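Local coordinates for MHC class I antigen (Ctenopharyngodon idella, PDB 5H5Z), which binds a peptide as a heterodimer with beta-2-microglobulin, probably to present it to T cells at the cell surface, at residues G1-K6 and Y96-D102; S191-T195 and S238-V242; F201-T207 and V256-D260. All coordinates share one frame; numbering follows the deposited sequence.

Contact 1. Residues G1-K6 and Y96-D102; sequences GTHSLK and YGCELND
The amino group of Gly1 and the carboxylate of Asp102 close the outer end of this strand pair with a salt bridge, Gly1 N to Asp102 OD1 2.7 Å, made through the syn lone pair of OD1. Inward, Leu100 O is gripped several times. His3 N donates to Leu100 O at 3.1 Å, tilted from the carbonyl plane, and Thr2 CA makes a C-H...O contact with the same Leu100 O at 3.4 Å. A water joins it to Gly1 O, lying 2.9 Å from Leu100 O. The partner bond, Leu100 N to His3 O, is 2.8 Å long and arrives almost head-on to the carbonyl. Leu5 and Cys98 repeat the doublet, with Leu5 N to Cys98 O at 3.0 Å and Cys98 N to Leu5 O at 2.9 Å. The short segments run antiparallel, their directions 167° apart. Beyond the last ladder rung, the Thr2 and Asn101 side chains run alongside each other.

The His3, Leu5, Cys98 and Leu100 side chains share the face beneath helix 148-170. Cys98 SG, held between its own backbone N and carbonyl carbon (chi1 56°), stands up from the sheet past Leu5 CB at 4.1 Å and forms the disulfide to Cys160 of that helix. On this face too, Tyr96 OH bonds Tyr9 and the backbone of the bound peptide. Asp28 fixes the His3 imidazole through ND1. On the other face Ser4 CB packs against Glu99 CG, while extended Lys6 reaches a salt bridge with Asp29 and touches Lys59 of the beta-2-microglobulin chain. This is the centre of the class I peptide-binding platform, where the first strands of the alpha 1 and alpha 2 halves meet beneath the groove and one of them is pinned to the alpha 2 helix by a disulfide.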
ATOM      1  N   GLY A   1      -2.756 -21.161  -4.333  1.00 36.29           N
ATOM      2  CA  GLY A   1      -2.324 -19.836  -4.853  1.00 33.40           C
ATOM      3  C   GLY A   1      -0.956 -19.437  -4.331  1.00 29.79           C
ATOM      4  O   GLY A   1      -0.431 -20.045  -3.391  1.00 27.23           O
ATOM      5  N   THR A   2      -0.376 -18.416  -4.949  1.00 25.62           N
ATOM      6  CA  THR A   2       0.887 -17.847  -4.494  1.00 24.04           C
ATOM      7  C   THR A   2       0.631 -17.001  -3.251  1.00 22.52           C
ATOM      8  O   THR A   2      -0.402 -16.342  -3.137  1.00 23.54           O
ATOM      9  CB  THR A   2       1.541 -17.000  -5.612  1.00 31.28           C
ATOM     10  OG1 THR A   2       1.831 -17.844  -6.735  1.00 31.87           O
ATOM     11  CG2 THR A   2       2.833 -16.340  -5.145  1.00 26.34           C
ATOM     12  N   HIS A   3       1.563 -17.039  -2.308  1.00 19.41           N
ATOM     13  CA  HIS A   3       1.474 -16.207  -1.120  1.00 18.25           C
ATOM     14  C   HIS A   3       2.837 -15.654  -0.807  1.00 17.97           C
ATOM     15  O   HIS A   3       3.849 -16.209  -1.245  1.00 21.20           O
ATOM     16  CB  HIS A   3       0.938 -16.994   0.077  1.00 20.42           C
ATOM     17  CG  HIS A   3      -0.441 -17.536  -0.131  1.00 21.72           C
ATOM     18  ND1 HIS A   3      -1.560 -16.730  -0.170  1.00 23.44           N
ATOM     19  CD2 HIS A   3      -0.881 -18.799  -0.337  1.00 21.09           C
ATOM     20  CE1 HIS A   3      -2.629 -17.475  -0.384  1.00 21.42           C
ATOM     21  NE2 HIS A   3      -2.244 -18.734  -0.488  1.00 22.74           N
ATOM     22  N   SER A   4       2.862 -14.561  -0.052  1.00 18.13           N
ATOM     23  CA  SER A   4       4.119 -13.903   0.289  1.00 17.58           C
ATOM     24  C   SER A   4       4.143 -13.406   1.725  1.00 16.78           C
ATOM     25  O   SER A   4       3.104 -13.069   2.299  1.00 18.33           O
ATOM     26  CB  SER A   4       4.373 -12.725  -0.658  1.00 19.67           C
ATOM     27  OG  SER A   4       3.413 -11.702  -0.447  1.00 19.22           O
ATOM     28  N   LEU A   5       5.349 -13.362   2.288  1.00 16.35           N
ATOM     29  CA  LEU A   5       5.614 -12.768   3.587  1.00 15.97           C
ATOM     30  C   LEU A   5       6.669 -11.688   3.374  1.00 15.85           C
ATOM     31  O   LEU A   5       7.707 -11.951   2.757  1.00 17.06           O
ATOM     32  CB  LEU A   5       6.123 -13.835   4.577  1.00 16.19           C
ATOM     33  CG  LEU A   5       6.674 -13.364   5.931  1.00 15.30           C
ATOM     34  CD1 LEU A   5       5.659 -12.570   6.744  1.00 16.75           C
ATOM     35  CD2 LEU A   5       7.214 -14.540   6.747  1.00 18.75           C
ATOM     36  N   LYS A   6       6.396 -10.476   3.856  1.00 15.62           N
ATOM     37  CA  LYS A   6       7.308  -9.345   3.663  1.00 15.77           C
ATOM     38  C   LYS A   6       7.407  -8.475   4.905  1.00 16.33           C
ATOM     39  O   LYS A   6       6.419  -8.260   5.619  1.00 17.52           O
ATOM     40  CB  LYS A   6       6.856  -8.455   2.492  1.00 19.57           C
ATOM     41  CG  LYS A   6       6.720  -9.155   1.151  1.00 23.16           C
ATOM     42  CD  LYS A   6       6.100  -8.217   0.130  1.00 31.05           C
ATOM     43  CE  LYS A   6       5.938  -8.871  -1.230  1.00 30.68           C
ATOM     44  NZ  LYS A   6       5.269  -7.912  -2.155  1.00 29.17           N
ATOM     45  N   TYR A  96      12.459  -6.964   2.938  1.00 17.11           N
ATOM     46  CA  TYR A  96      12.847  -8.313   2.600  1.00 16.11           C
ATOM     47  C   TYR A  96      11.627  -9.192   2.685  1.00 17.53           C
ATOM     48  O   TYR A  96      10.641  -8.836   3.332  1.00 18.18           O
ATOM     49  CB  TYR A  96      13.963  -8.830   3.523  1.00 16.63           C
ATOM     50  CG  TYR A  96      13.607  -8.939   4.987  1.00 17.02           C
ATOM     51  CD1 TYR A  96      13.071 -10.124   5.513  1.00 18.08           C
ATOM     52  CD2 TYR A  96      13.845  -7.874   5.865  1.00 17.01           C
ATOM     53  CE1 TYR A  96      12.760 -10.232   6.861  1.00 18.60           C
ATOM     54  CE2 TYR A  96      13.535  -7.975   7.215  1.00 17.34           C
ATOM     55  CZ  TYR A  96      12.995  -9.155   7.705  1.00 17.22           C
ATOM     56  OH  TYR A  96      12.691  -9.258   9.039  1.00 21.13           O
ATOM     57  N   GLY A  97      11.693 -10.346   2.040  1.00 16.62           N
ATOM     58  CA  GLY A  97      10.576 -11.260   2.104  1.00 18.13           C
ATOM     59  C   GLY A  97      10.718 -12.425   1.172  1.00 16.24           C
ATOM     60  O   GLY A  97      11.678 -12.507   0.409  1.00 17.22           O
ATOM     61  N   CYS A  98       9.737 -13.321   1.236  1.00 16.37           N
ATOM     62  CA  CYS A  98       9.760 -14.551   0.472  1.00 17.35           C
ATOM     63  C   CYS A  98       8.395 -14.793  -0.141  1.00 18.03           C
ATOM     64  O   CYS A  98       7.377 -14.293   0.351  1.00 20.23           O
ATOM     65  CB  CYS A  98      10.157 -15.735   1.368  1.00 18.98           C
ATOM     66  SG  CYS A  98       9.118 -15.974   2.840  1.00 22.27           S
ATOM     67  N   GLU A  99       8.372 -15.531  -1.213  1.00 18.87           N
ATOM     68  CA  GLU A  99       7.132 -15.942  -1.860  1.00 19.28           C
ATOM     69  C   GLU A  99       7.105 -17.437  -2.054  1.00 19.87           C
ATOM     70  O   GLU A  99       8.028 -17.971  -2.493  1.00 21.72           O
ATOM     71  CB  GLU A  99       7.045 -15.353  -3.244  1.00 26.15           C
ATOM     72  CG  GLU A  99       7.135 -13.852  -3.256  1.00 36.63           C
ATOM     73  CD  GLU A  99       6.813 -13.229  -4.615  1.00 62.65           C
ATOM     74  OE1 GLU A  99       5.776 -12.567  -4.675  1.00 64.50           O
ATOM     75  OE2 GLU A  99       7.589 -13.360  -5.581  1.00 59.12           O
ATOM     76  N   LEU A 100       5.967 -18.029  -1.806  1.00 19.34           N
ATOM     77  CA  LEU A 100       5.751 -19.397  -2.138  1.00 19.08           C
ATOM     78  C   LEU A 100       4.723 -19.550  -3.248  1.00 19.97           C
ATOM     79  O   LEU A 100       3.634 -19.170  -3.070  1.00 21.94           O
ATOM     80  CB  LEU A 100       5.278 -20.130  -0.876  1.00 21.87           C
ATOM     81  CG  LEU A 100       4.912 -21.595  -0.987  1.00 25.43           C
ATOM     82  CD1 LEU A 100       6.105 -22.418  -1.342  1.00 26.50           C
ATOM     83  CD2 LEU A 100       4.333 -22.010   0.331  1.00 28.13           C
ATOM     84  N   ASN A 101       5.155 -20.035  -4.385  1.00 22.23           N
ATOM     85  CA  ASN A 101       4.286 -20.324  -5.528  1.00 29.71           C
ATOM     86  C   ASN A 101       3.557 -21.671  -5.388  1.00 36.09           C
ATOM     87  O   ASN A 101       3.877 -22.379  -4.528  1.00 36.56           O
ATOM     88  CB  ASN A 101       5.115 -20.270  -6.798  1.00 36.74           C
ATOM     89  CG  ASN A 101       6.017 -19.077  -6.844  1.00 39.73           C
ATOM     90  OD1 ASN A 101       7.216 -19.202  -6.973  1.00 43.88           O
ATOM     91  ND2 ASN A 101       5.452 -17.912  -6.711  1.00 37.48           N
ATOM     92  N   ASP A 102       2.576 -22.013  -6.233  1.00 46.26           N
ATOM     93  CA  ASP A 102       1.875 -23.311  -6.089  1.00 55.44           C
ATOM     94  C   ASP A 102       2.728 -24.578  -6.252  1.00 55.27           C
ATOM     95  O   ASP A 102       2.432 -25.619  -5.634  1.00 46.74           O
ATOM     96  CB  ASP A 102       0.704 -23.459  -7.040  1.00 52.31           C
ATOM     97  CG  ASP A 102      -0.533 -22.658  -6.625  1.00 55.18           C
ATOM     98  OD1 ASP A 102      -0.776 -22.559  -5.407  1.00 58.29           O
ATOM     99  OD2 ASP A 102      -1.245 -22.164  -7.534  1.00 45.18           O
TER
HETATM  100  O   HOH W   1       1.653 -20.703  -1.613  1.00 34.92           O

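Contact 2. Residues S191-T195 and S238-V242; sequences SSPVT and STLNV
Val194 O accepts from Leu240 N across the strand pair, 2.8 Å away in a nearly straight bond (169° at the hydrogen), and receives a C-H...O contact from Thr239 CA at 3.4 Å. The return bond, Val194 N to Leu240 O at 3.0 Å, lies in the carbonyl plane and completes a hydrogen-bonded antiparallel pair. One residue further on, Thr195 and Thr239 face each other as a non-hydrogen-bonded pair whose side chains cross obliquely. Their hydroxyls come to 3.3 Å, Thr195 OG1 to Thr239 OG1, a weak bond that either could donate. Thr239 holds CG2 anti to its backbone N (chi1 -57°), which carries the methyl to Pro193 CB, 3.7 Å away. The same proline ring runs alongside the Asn241 side chain, with Pro193 CG 3.5 Å from Asn241 OD1, so Thr239 and Asn241 flank it. Where the backbones diverge past this point a water takes over, lying 2.8 Å from Ser192 O and also bonding Val242 O; Gln187 NE2 is a further partner of Ser192 O. Val194 and Leu240 turn their side chains to the interior, where both pack on Trp210 of strand 207-212 in the other sheet and on Trp247 of helix 244-249. On the same face, Ser238 OG accepts the N-H of Trp210 NE1. Strand 194-201 is bordered on its far side by strand 182-187, and strand 234-240 by strand 221-228, which places this pairing at one end of the two middle strands of one sheet of the immunoglobulin sandwich.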
ATOM      1  N   SER A 191     -25.533  14.707 -20.007  1.00 32.98           N
ATOM      2  CA  SER A 191     -24.614  14.986 -21.106  1.00 36.34           C
ATOM      3  C   SER A 191     -23.149  14.724 -20.751  1.00 35.18           C
ATOM      4  O   SER A 191     -22.264  14.895 -21.592  1.00 32.58           O
ATOM      5  CB  SER A 191     -24.803  16.418 -21.612  1.00 46.30           C
ATOM      6  OG  SER A 191     -26.125  16.605 -22.081  1.00 54.93           O
ATOM      7  N   SER A 192     -22.908  14.309 -19.511  1.00 31.26           N
ATOM      8  CA  SER A 192     -21.555  14.118 -18.992  1.00 27.91           C
ATOM      9  C   SER A 192     -21.023  12.704 -19.236  1.00 29.36           C
ATOM     10  O   SER A 192     -21.779  11.826 -19.663  1.00 29.21           O
ATOM     11  CB  SER A 192     -21.528  14.450 -17.499  1.00 32.87           C
ATOM     12  OG  SER A 192     -21.645  15.845 -17.303  1.00 38.84           O
ATOM     13  N   PRO A 193     -19.715  12.474 -18.971  1.00 28.80           N
ATOM     14  CA  PRO A 193     -19.179  11.118 -19.116  1.00 28.90           C
ATOM     15  C   PRO A 193     -19.845  10.117 -18.169  1.00 27.31           C
ATOM     16  O   PRO A 193     -20.465  10.507 -17.174  1.00 25.31           O
ATOM     17  CB  PRO A 193     -17.698  11.279 -18.751  1.00 28.97           C
ATOM     18  CG  PRO A 193     -17.390  12.722 -18.970  1.00 32.01           C
ATOM     19  CD  PRO A 193     -18.658  13.454 -18.643  1.00 30.95           C
ATOM     20  N   VAL A 194     -19.720   8.835 -18.494  1.00 25.21           N
ATOM     21  CA  VAL A 194     -20.290   7.770 -17.675  1.00 24.92           C
ATOM     22  C   VAL A 194     -19.142   6.981 -17.059  1.00 22.73           C
ATOM     23  O   VAL A 194     -18.199   6.604 -17.759  1.00 22.47           O
ATOM     24  CB  VAL A 194     -21.206   6.843 -18.502  1.00 25.84           C
ATOM     25  CG1 VAL A 194     -21.770   5.729 -17.631  1.00 28.30           C
ATOM     26  CG2 VAL A 194     -22.335   7.643 -19.153  1.00 29.39           C
ATOM     27  N   THR A 195     -19.225   6.757 -15.748  1.00 23.76           N
ATOM     28  CA  THR A 195     -18.191   6.049 -14.998  1.00 22.42           C
ATOM     29  C   THR A 195     -18.681   4.669 -14.559  1.00 23.01           C
ATOM     30  O   THR A 195     -19.720   4.538 -13.907  1.00 23.56           O
ATOM     31  CB  THR A 195     -17.737   6.853 -13.758  1.00 24.19           C
ATOM     32  OG1 THR A 195     -17.148   8.086 -14.180  1.00 27.23           O
ATOM     33  CG2 THR A 195     -16.697   6.077 -12.945  1.00 27.01           C
ATOM     34  N   SER A 238     -13.587   2.900 -14.644  1.00 23.86           N
ATOM     35  CA  SER A 238     -13.283   3.351 -15.995  1.00 23.18           C
ATOM     36  C   SER A 238     -14.332   4.359 -16.417  1.00 24.58           C
ATOM     37  O   SER A 238     -15.498   4.236 -16.055  1.00 23.58           O
ATOM     38  CB  SER A 238     -13.268   2.179 -16.973  1.00 25.35           C
ATOM     39  OG  SER A 238     -12.942   2.626 -18.278  1.00 25.20           O
ATOM     40  N   THR A 239     -13.912   5.349 -17.193  1.00 26.11           N
ATOM     41  CA  THR A 239     -14.795   6.430 -17.607  1.00 26.48           C
ATOM     42  C   THR A 239     -14.885   6.467 -19.127  1.00 27.84           C
ATOM     43  O   THR A 239     -13.860   6.468 -19.811  1.00 30.67           O
ATOM     44  CB  THR A 239     -14.293   7.788 -17.071  1.00 29.27           C
ATOM     45  OG1 THR A 239     -14.183   7.729 -15.643  1.00 30.23           O
ATOM     46  CG2 THR A 239     -15.243   8.912 -17.444  1.00 26.76           C
ATOM     47  N   LEU A 240     -16.115   6.485 -19.639  1.00 26.09           N
ATOM     48  CA  LEU A 240     -16.370   6.605 -21.072  1.00 25.91           C
ATOM     49  C   LEU A 240     -16.849   8.010 -21.384  1.00 27.65           C
ATOM     50  O   LEU A 240     -17.844   8.472 -20.822  1.00 24.89           O
ATOM     51  CB  LEU A 240     -17.430   5.594 -21.526  1.00 24.84           C
ATOM     52  CG  LEU A 240     -17.800   5.608 -23.016  1.00 24.12           C
ATOM     53  CD1 LEU A 240     -16.682   5.021 -23.865  1.00 28.36           C
ATOM     54  CD2 LEU A 240     -19.106   4.864 -23.265  1.00 25.41           C
ATOM     55  N   ASN A 241     -16.138   8.686 -22.281  1.00 33.83           N
ATOM     56  CA  ASN A 241     -16.536  10.020 -22.701  1.00 38.77           C
ATOM     57  C   ASN A 241     -16.950  10.089 -24.164  1.00 35.88           C
ATOM     58  O   ASN A 241     -16.224  10.611 -25.010  1.00 37.48           O
ATOM     59  CB  ASN A 241     -15.458  11.064 -22.386  1.00 47.61           C
ATOM     60  CG  ASN A 241     -15.988  12.486 -22.466  1.00 48.20           C
ATOM     61  OD1 ASN A 241     -17.201  12.712 -22.423  1.00 51.66           O
ATOM     62  ND2 ASN A 241     -15.086  13.451 -22.585  1.00 59.22           N
ATOM     63  N   VAL A 242     -18.120   9.530 -24.454  1.00 33.93           N
ATOM     64  CA  VAL A 242     -18.782   9.772 -25.726  1.00 35.35           C
ATOM     65  C   VAL A 242     -19.927  10.722 -25.401  1.00 41.18           C
ATOM     66  O   VAL A 242     -20.236  10.941 -24.230  1.00 47.26           O
ATOM     67  CB  VAL A 242     -19.269   8.470 -26.407  1.00 36.06           C
ATOM     68  CG1 VAL A 242     -18.100   7.520 -26.631  1.00 33.51           C
ATOM     69  CG2 VAL A 242     -20.368   7.787 -25.596  1.00 39.41           C
TER
HETATM   70  O   HOH W   2     -21.988  10.941 -22.268  1.00 34.32           O

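Contact 3. Residues F201-T207 and V256-D260; sequences FYPSGVT and VEHQD
His258 drives its ring into the loop 201-207, meeting it with CB, ND1, CE1 and NE2. His258 CB passes the Val206 methyl, with Val206 CG2 4.3 Å away. CG stands anti to the backbone N (chi1 177°), which carries the imidazole across to the loop. There His258 ND1 donates to Gly205 O at 3.1 Å, somewhat out of the ring plane. His258 CE1 comes edge-on to Pro203 O at 2.9 Å, while His258 NE2 makes a weak bond to Tyr202 O at 3.2 Å. Three backbone carbonyls thus surround the edge of one ring and fix its rotation. Acceptors near both nitrogens would probably favour a protonated ring, though the NE2 bond is weak and does not settle it. The ring is also sandwiched: Gln259 CG lies over one face and Phe201 CB over the opposite one, both toward the rim, the latter a CH-pi contact 4.2 Å from the His258 centroid.

Gly205 O has further partners in two waters, one reaching Gln259 NE2; the other is held only weakly by Gly205 O but firmly by Gln259 N. Further along, Thr207 and Glu257 form an antiparallel hydrogen-bonded pair, Glu257 N to Thr207 O at 2.7 Å and Thr207 N to Glu257 O at 2.9 Å. Val206 CG2 packs on Val256 CG1 at 3.7 Å. The cis peptide before Pro203 shapes the turn, and Pro203 CD rests against Gln259. The Cys-x-Val-x-His ending of strand 252-258, with a Phe-Tyr-Pro turn folded over its histidine, is a hallmark of immunoglobulin C1-set domains.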
ATOM      1  N   PHE A 201     -13.852  -5.703  -4.024  1.00 20.47           N
ATOM      2  CA  PHE A 201     -13.391  -6.983  -4.537  1.00 20.72           C
ATOM      3  C   PHE A 201     -12.015  -7.395  -3.998  1.00 22.28           C
ATOM      4  O   PHE A 201     -11.190  -6.555  -3.618  1.00 21.12           O
ATOM      5  CB  PHE A 201     -13.427  -7.010  -6.075  1.00 20.57           C
ATOM      6  CG  PHE A 201     -12.636  -5.910  -6.728  1.00 20.59           C
ATOM      7  CD1 PHE A 201     -11.279  -6.068  -6.986  1.00 20.90           C
ATOM      8  CD2 PHE A 201     -13.254  -4.712  -7.098  1.00 21.73           C
ATOM      9  CE1 PHE A 201     -10.551  -5.054  -7.597  1.00 23.45           C
ATOM     10  CE2 PHE A 201     -12.529  -3.695  -7.702  1.00 20.99           C
ATOM     11  CZ  PHE A 201     -11.174  -3.865  -7.949  1.00 21.84           C
ATOM     12  N   TYR A 202     -11.805  -8.707  -3.961  1.00 21.47           N
ATOM     13  CA  TYR A 202     -10.524  -9.312  -3.615  1.00 22.23           C
ATOM     14  C   TYR A 202     -10.476 -10.678  -4.293  1.00 22.23           C
ATOM     15  O   TYR A 202     -11.486 -11.383  -4.293  1.00 23.72           O
ATOM     16  CB  TYR A 202     -10.392  -9.466  -2.100  1.00 22.29           C
ATOM     17  CG  TYR A 202      -8.999  -9.825  -1.651  1.00 21.09           C
ATOM     18  CD1 TYR A 202      -8.587 -11.163  -1.575  1.00 21.33           C
ATOM     19  CD2 TYR A 202      -8.085  -8.831  -1.296  1.00 24.25           C
ATOM     20  CE1 TYR A 202      -7.306 -11.492  -1.171  1.00 23.30           C
ATOM     21  CE2 TYR A 202      -6.796  -9.155  -0.879  1.00 25.31           C
ATOM     22  CZ  TYR A 202      -6.418 -10.483  -0.822  1.00 26.25           C
ATOM     23  OH  TYR A 202      -5.147 -10.809  -0.413  1.00 28.83           O
ATOM     24  N   PRO A 203      -9.320 -11.060  -4.887  1.00 24.69           N
ATOM     25  CA  PRO A 203      -8.032 -10.350  -5.020  1.00 25.57           C
ATOM     26  C   PRO A 203      -8.112  -9.109  -5.911  1.00 25.58           C
ATOM     27  O   PRO A 203      -9.163  -8.821  -6.485  1.00 26.68           O
ATOM     28  CB  PRO A 203      -7.101 -11.400  -5.650  1.00 27.92           C
ATOM     29  CG  PRO A 203      -7.800 -12.704  -5.503  1.00 30.74           C
ATOM     30  CD  PRO A 203      -9.261 -12.392  -5.515  1.00 28.30           C
ATOM     31  N   SER A 204      -7.002  -8.392  -6.036  1.00 24.35           N
ATOM     32  CA  SER A 204      -7.025  -7.046  -6.621  1.00 25.87           C
ATOM     33  C   SER A 204      -7.175  -6.966  -8.144  1.00 25.85           C
ATOM     34  O   SER A 204      -7.583  -5.926  -8.665  1.00 27.93           O
ATOM     35  CB  SER A 204      -5.800  -6.248  -6.169  1.00 26.13           C
ATOM     36  OG  SER A 204      -4.641  -6.712  -6.828  1.00 29.73           O
ATOM     37  N   GLY A 205      -6.845  -8.044  -8.855  1.00 26.72           N
ATOM     38  CA  GLY A 205      -6.939  -8.052 -10.320  1.00 29.94           C
ATOM     39  C   GLY A 205      -8.370  -7.944 -10.826  1.00 28.65           C
ATOM     40  O   GLY A 205      -9.215  -8.767 -10.480  1.00 26.66           O
ATOM     41  N   VAL A 206      -8.646  -6.920 -11.637  1.00 27.18           N
ATOM     42  CA  VAL A 206      -9.980  -6.728 -12.222  1.00 25.53           C
ATOM     43  C   VAL A 206      -9.868  -6.179 -13.651  1.00 28.01           C
ATOM     44  O   VAL A 206      -8.951  -5.420 -13.957  1.00 27.02           O
ATOM     45  CB  VAL A 206     -10.881  -5.835 -11.324  1.00 25.77           C
ATOM     46  CG1 VAL A 206     -10.450  -4.367 -11.361  1.00 22.62           C
ATOM     47  CG2 VAL A 206     -12.346  -5.967 -11.709  1.00 25.98           C
ATOM     48  N   THR A 207     -10.785  -6.587 -14.525  1.00 26.19           N
ATOM     49  CA  THR A 207     -10.801  -6.083 -15.894  1.00 29.18           C
ATOM     50  C   THR A 207     -12.109  -5.353 -16.158  1.00 28.26           C
ATOM     51  O   THR A 207     -13.189  -5.941 -16.064  1.00 28.34           O
ATOM     52  CB  THR A 207     -10.572  -7.210 -16.925  1.00 34.02           C
ATOM     53  OG1 THR A 207      -9.325  -7.857 -16.649  1.00 35.94           O
ATOM     54  CG2 THR A 207     -10.529  -6.652 -18.344  1.00 33.77           C
ATOM     55  N   VAL A 256     -17.497  -5.762 -16.253  1.00 24.83           N
ATOM     56  CA  VAL A 256     -16.488  -5.954 -15.210  1.00 23.95           C
ATOM     57  C   VAL A 256     -16.220  -7.444 -15.022  1.00 27.07           C
ATOM     58  O   VAL A 256     -17.136  -8.214 -14.700  1.00 28.02           O
ATOM     59  CB  VAL A 256     -16.901  -5.311 -13.864  1.00 22.07           C
ATOM     60  CG1 VAL A 256     -15.823  -5.529 -12.816  1.00 23.71           C
ATOM     61  CG2 VAL A 256     -17.154  -3.824 -14.038  1.00 23.72           C
ATOM     62  N   GLU A 257     -14.969  -7.844 -15.237  1.00 24.09           N
ATOM     63  CA  GLU A 257     -14.559  -9.238 -15.076  1.00 27.84           C
ATOM     64  C   GLU A 257     -13.630  -9.430 -13.876  1.00 27.20           C
ATOM     65  O   GLU A 257     -12.633  -8.727 -13.728  1.00 28.21           O
ATOM     66  CB  GLU A 257     -13.901  -9.775 -16.354  1.00 26.55           C
ATOM     67  CG  GLU A 257     -13.628 -11.278 -16.304  1.00 31.47           C
ATOM     68  CD  GLU A 257     -13.094 -11.840 -17.610  1.00 34.20           C
ATOM     69  OE1 GLU A 257     -12.290 -12.791 -17.554  1.00 39.52           O
ATOM     70  OE2 GLU A 257     -13.470 -11.339 -18.690  1.00 33.40           O
ATOM     71  N   HIS A 258     -13.968 -10.402 -13.033  1.00 26.75           N
ATOM     72  CA  HIS A 258     -13.191 -10.721 -11.838  1.00 23.85           C
ATOM     73  C   HIS A 258     -13.357 -12.205 -11.570  1.00 27.45           C
ATOM     74  O   HIS A 258     -14.482 -12.707 -11.560  1.00 29.63           O
ATOM     75  CB  HIS A 258     -13.703  -9.898 -10.654  1.00 23.60           C
ATOM     76  CG  HIS A 258     -13.021 -10.190  -9.351  1.00 25.30           C
ATOM     77  ND1 HIS A 258     -11.800  -9.647  -9.007  1.00 28.59           N
ATOM     78  CD2 HIS A 258     -13.410 -10.934  -8.291  1.00 23.12           C
ATOM     79  CE1 HIS A 258     -11.459 -10.064  -7.801  1.00 29.34           C
ATOM     80  NE2 HIS A 258     -12.420 -10.845  -7.345  1.00 29.93           N
ATOM     81  N   GLN A 259     -12.238 -12.902 -11.373  1.00 26.44           N
ATOM     82  CA  GLN A 259     -12.246 -14.350 -11.125  1.00 29.49           C
ATOM     83  C   GLN A 259     -13.095 -15.127 -12.148  1.00 30.40           C
ATOM     84  O   GLN A 259     -13.964 -15.917 -11.773  1.00 33.71           O
ATOM     85  CB  GLN A 259     -12.697 -14.652  -9.686  1.00 31.42           C
ATOM     86  CG  GLN A 259     -11.795 -14.074  -8.607  1.00 31.87           C
ATOM     87  CD  GLN A 259     -10.396 -14.661  -8.633  1.00 34.94           C
ATOM     88  OE1 GLN A 259     -10.222 -15.880  -8.614  1.00 36.57           O
ATOM     89  NE2 GLN A 259      -9.389 -13.792  -8.677  1.00 34.42           N
ATOM     90  N   ASP A 260     -12.841 -14.875 -13.434  1.00 32.04           N
ATOM     91  CA  ASP A 260     -13.491 -15.581 -14.561  1.00 35.89           C
ATOM     92  C   ASP A 260     -15.013 -15.414 -14.649  1.00 33.78           C
ATOM     93  O   ASP A 260     -15.697 -16.200 -15.318  1.00 37.48           O
ATOM     94  CB  ASP A 260     -13.120 -17.071 -14.562  1.00 32.94           C
ATOM     95  CG  ASP A 260     -11.641 -17.303 -14.344  1.00 38.07           C
ATOM     96  OD1 ASP A 260     -10.823 -16.732 -15.102  1.00 41.36           O
ATOM     97  OD2 ASP A 260     -11.301 -18.056 -13.404  1.00 40.87           O
TER
HETATM   98  O   HOH W   3      -9.640 -11.840 -11.697  1.00 38.37           O
HETATM   99  O   HOH W   4      -8.526 -11.283  -9.252  1.00 41.91           O

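Overall arrangement
From the N terminus, contact 1 comes first: residues 1-6 wait through 89 residues, which include helix 55-82, until 96-102 returns to lie beside them, closing the first half of the platform onto the second. It is complete before the immunoglobulin domain begins its own contacts. There, 191-195 opens contact 2 and 201-207 opens contact 3; 238-242 then closes the former and 256-260 the latter, so the two cross. Contact 2 joins the two middle strands of one sheet, whereas contact 3 ties the turn that leaves this sheet to the opposite one. Centres of contacts 1 and 2 lie 39 Å apart, with contact 3 about 20 Å from contact 1.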